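Local coordinates for xylose isomerase domain protein (Alicyclobacillus acidocaldarius subsp. acidocaldarius, PDB 3U0H) that adopts a xylose isomerase-like TIM-barrel fold and may act as an isomerase, its substrate not being established, at residues Arg31-Pro36 with Arg59-Ala64. Residues are numbered along the deposited sequence; the frame is centred on the assembly and turned at random.
Sequences RYVDVP and RGLVLA. With EDO (1,2-ethanediol), chain F.
Y32 and V33 of the second strand of the TIM barrel pair in parallel with V62 and L63 of the third, the two strands being joined by a connection that is almost wholly helical. Three backbone hydrogen bonds hold the register: V62 N to R31 O (2.7 Å), V33 N to V62 O (2.9 Å) and A64 N to V33 O (2.8 Å).

On the barrel's inner face the Y32 ring and V62 stand side by side. With CG of Y32 anti to the carbonyl carbon (chi1 -84°), the ring lies alongside V62 and meets it obliquely, CE1 lying 3.4 Å from V62 CG1; its CD1 also reaches A64 CB. The other V62 methyl, CG2, sits at the edge of the R31 guanidinium, near its plane, 4.1 Å from NE. On the opposite face lie V33 and L63, with L61 and V35 beside them: V33 CG1 approaches L61 CD2, and V35 CB touches L63 CD1 at 3.9 Å. Here V33, L61 and L63 also pack on F56 of helix 49-57, while A25 of helix 18-27 touches V33 and L61.

Past the paired residues, the CB of D34 points away from 59-64, and its carboxylate meets a bound 1,2-ethanediol, probably a crystallisation additive. OD1 accepts a hydrogen bond from O1 of the diol (2.7 Å), whose O2 lies close to both carboxylate oxygens; OD2 also bonds to the Y203 hydroxyl, and N65 ND2 holds the diol from the third strand. An alanine here would remove both oxygens, so the Y203 hydroxyl would probably lose this partner and the diol much of its grip. The backbone bonds and apolar contacts thus fix the strand pair, while its C-terminal end, where TIM barrels carry their active sites, presents a carboxylate that can accept hydrogen bonds from hydroxyl groups; that it serves a substrate is only an inference from the fold.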
# COMPACT_ATOMS: atom_id res chain seq x y z
N ARG A 31 20.32 -18.91 -26.91
CA ARG A 31 20.74 -18.68 -25.51
C ARG A 31 19.47 -18.63 -24.61
O ARG A 31 19.39 -19.26 -23.57
CB ARG A 31 21.56 -17.38 -25.44
CG ARG A 31 21.79 -16.76 -24.07
CD ARG A 31 22.45 -15.38 -24.21
NE ARG A 31 22.16 -14.50 -23.06
CZ ARG A 31 22.46 -13.20 -22.98
NH1 ARG A 31 23.07 -12.57 -23.98
NH2 ARG A 31 22.15 -12.54 -21.86
N TYR A 32 18.46 -17.89 -25.04
CA TYR A 32 17.18 -17.85 -24.32
C TYR A 32 16.28 -19.06 -24.65
O TYR A 32 16.01 -19.35 -25.84
CB TYR A 32 16.41 -16.58 -24.66
CG TYR A 32 16.80 -15.37 -23.84
CD1 TYR A 32 16.55 -15.29 -22.47
CD2 TYR A 32 17.41 -14.28 -24.46
CE1 TYR A 32 16.90 -14.15 -21.75
CE2 TYR A 32 17.77 -13.13 -23.75
CZ TYR A 32 17.52 -13.05 -22.41
OH TYR A 32 17.91 -11.89 -21.77
N VAL A 33 15.81 -19.76 -23.60
CA VAL A 33 14.79 -20.80 -23.75
C VAL A 33 13.57 -20.55 -22.86
O VAL A 33 13.69 -20.18 -21.69
CB VAL A 33 15.33 -22.20 -23.50
CG1 VAL A 33 16.23 -22.59 -24.65
CG2 VAL A 33 16.02 -22.30 -22.16
N ASP A 34 12.41 -20.69 -23.49
CA ASP A 34 11.13 -20.76 -22.83
C ASP A 34 10.90 -22.26 -22.50
O ASP A 34 10.96 -23.15 -23.38
CB ASP A 34 10.04 -20.21 -23.75
CG ASP A 34 8.71 -20.01 -23.03
OD1 ASP A 34 8.34 -20.87 -22.22
OD2 ASP A 34 8.03 -19.00 -23.25
N VAL A 35 10.72 -22.53 -21.23
CA VAL A 35 10.44 -23.86 -20.72
C VAL A 35 9.29 -23.70 -19.74
O VAL A 35 9.39 -22.91 -18.82
CB VAL A 35 11.64 -24.44 -19.98
CG1 VAL A 35 11.29 -25.84 -19.42
CG2 VAL A 35 12.86 -24.51 -20.91
N PRO A 36 8.18 -24.43 -19.94
CA PRO A 36 7.13 -24.43 -18.94
C PRO A 36 7.60 -24.95 -17.54
O PRO A 36 8.47 -25.85 -17.43
CB PRO A 36 6.04 -25.34 -19.55
CG PRO A 36 6.36 -25.53 -20.99
CD PRO A 36 7.80 -25.13 -21.19
N ARG A 59 25.02 -25.58 -20.60
CA ARG A 59 24.67 -25.36 -22.00
C ARG A 59 24.69 -23.87 -22.46
O ARG A 59 24.35 -23.57 -23.60
CB ARG A 59 23.31 -25.99 -22.28
CG ARG A 59 23.35 -27.52 -22.29
CD ARG A 59 21.97 -28.15 -22.34
NE ARG A 59 22.10 -29.61 -22.30
CZ ARG A 59 21.97 -30.38 -21.21
NH1 ARG A 59 21.68 -29.85 -20.03
NH2 ARG A 59 22.12 -31.70 -21.32
N GLY A 60 25.09 -22.94 -21.59
CA GLY A 60 24.98 -21.52 -21.94
C GLY A 60 23.53 -21.03 -22.11
O GLY A 60 23.30 -20.12 -22.89
N LEU A 61 22.57 -21.60 -21.38
CA LEU A 61 21.17 -21.17 -21.58
C LEU A 61 20.59 -20.27 -20.47
O LEU A 61 20.95 -20.41 -19.34
CB LEU A 61 20.24 -22.40 -21.82
CG LEU A 61 20.65 -23.27 -23.04
CD1 LEU A 61 19.92 -24.59 -23.02
CD2 LEU A 61 20.45 -22.56 -24.38
N VAL A 62 19.67 -19.38 -20.85
CA VAL A 62 18.94 -18.54 -19.93
C VAL A 62 17.42 -18.76 -20.00
O VAL A 62 16.81 -18.65 -21.08
CB VAL A 62 19.21 -17.05 -20.21
CG1 VAL A 62 18.27 -16.19 -19.34
CG2 VAL A 62 20.68 -16.67 -19.93
N LEU A 63 16.81 -19.07 -18.85
CA LEU A 63 15.35 -19.29 -18.80
C LEU A 63 14.70 -17.96 -19.07
O LEU A 63 14.93 -17.03 -18.37
CB LEU A 63 14.86 -19.85 -17.44
CG LEU A 63 13.35 -20.07 -17.22
CD1 LEU A 63 12.90 -21.27 -18.08
CD2 LEU A 63 12.93 -20.29 -15.76
N ALA A 64 13.86 -17.91 -20.09
CA ALA A 64 13.25 -16.67 -20.55
C ALA A 64 12.13 -16.12 -19.62
O ALA A 64 11.90 -14.91 -19.57
CB ALA A 64 12.67 -16.91 -21.96
C1 EDO F . 5.21 -21.24 -20.97
O1 EDO F . 5.87 -21.98 -22.04
C2 EDO F . 6.15 -20.30 -20.19
O2 EDO F . 6.63 -19.16 -20.95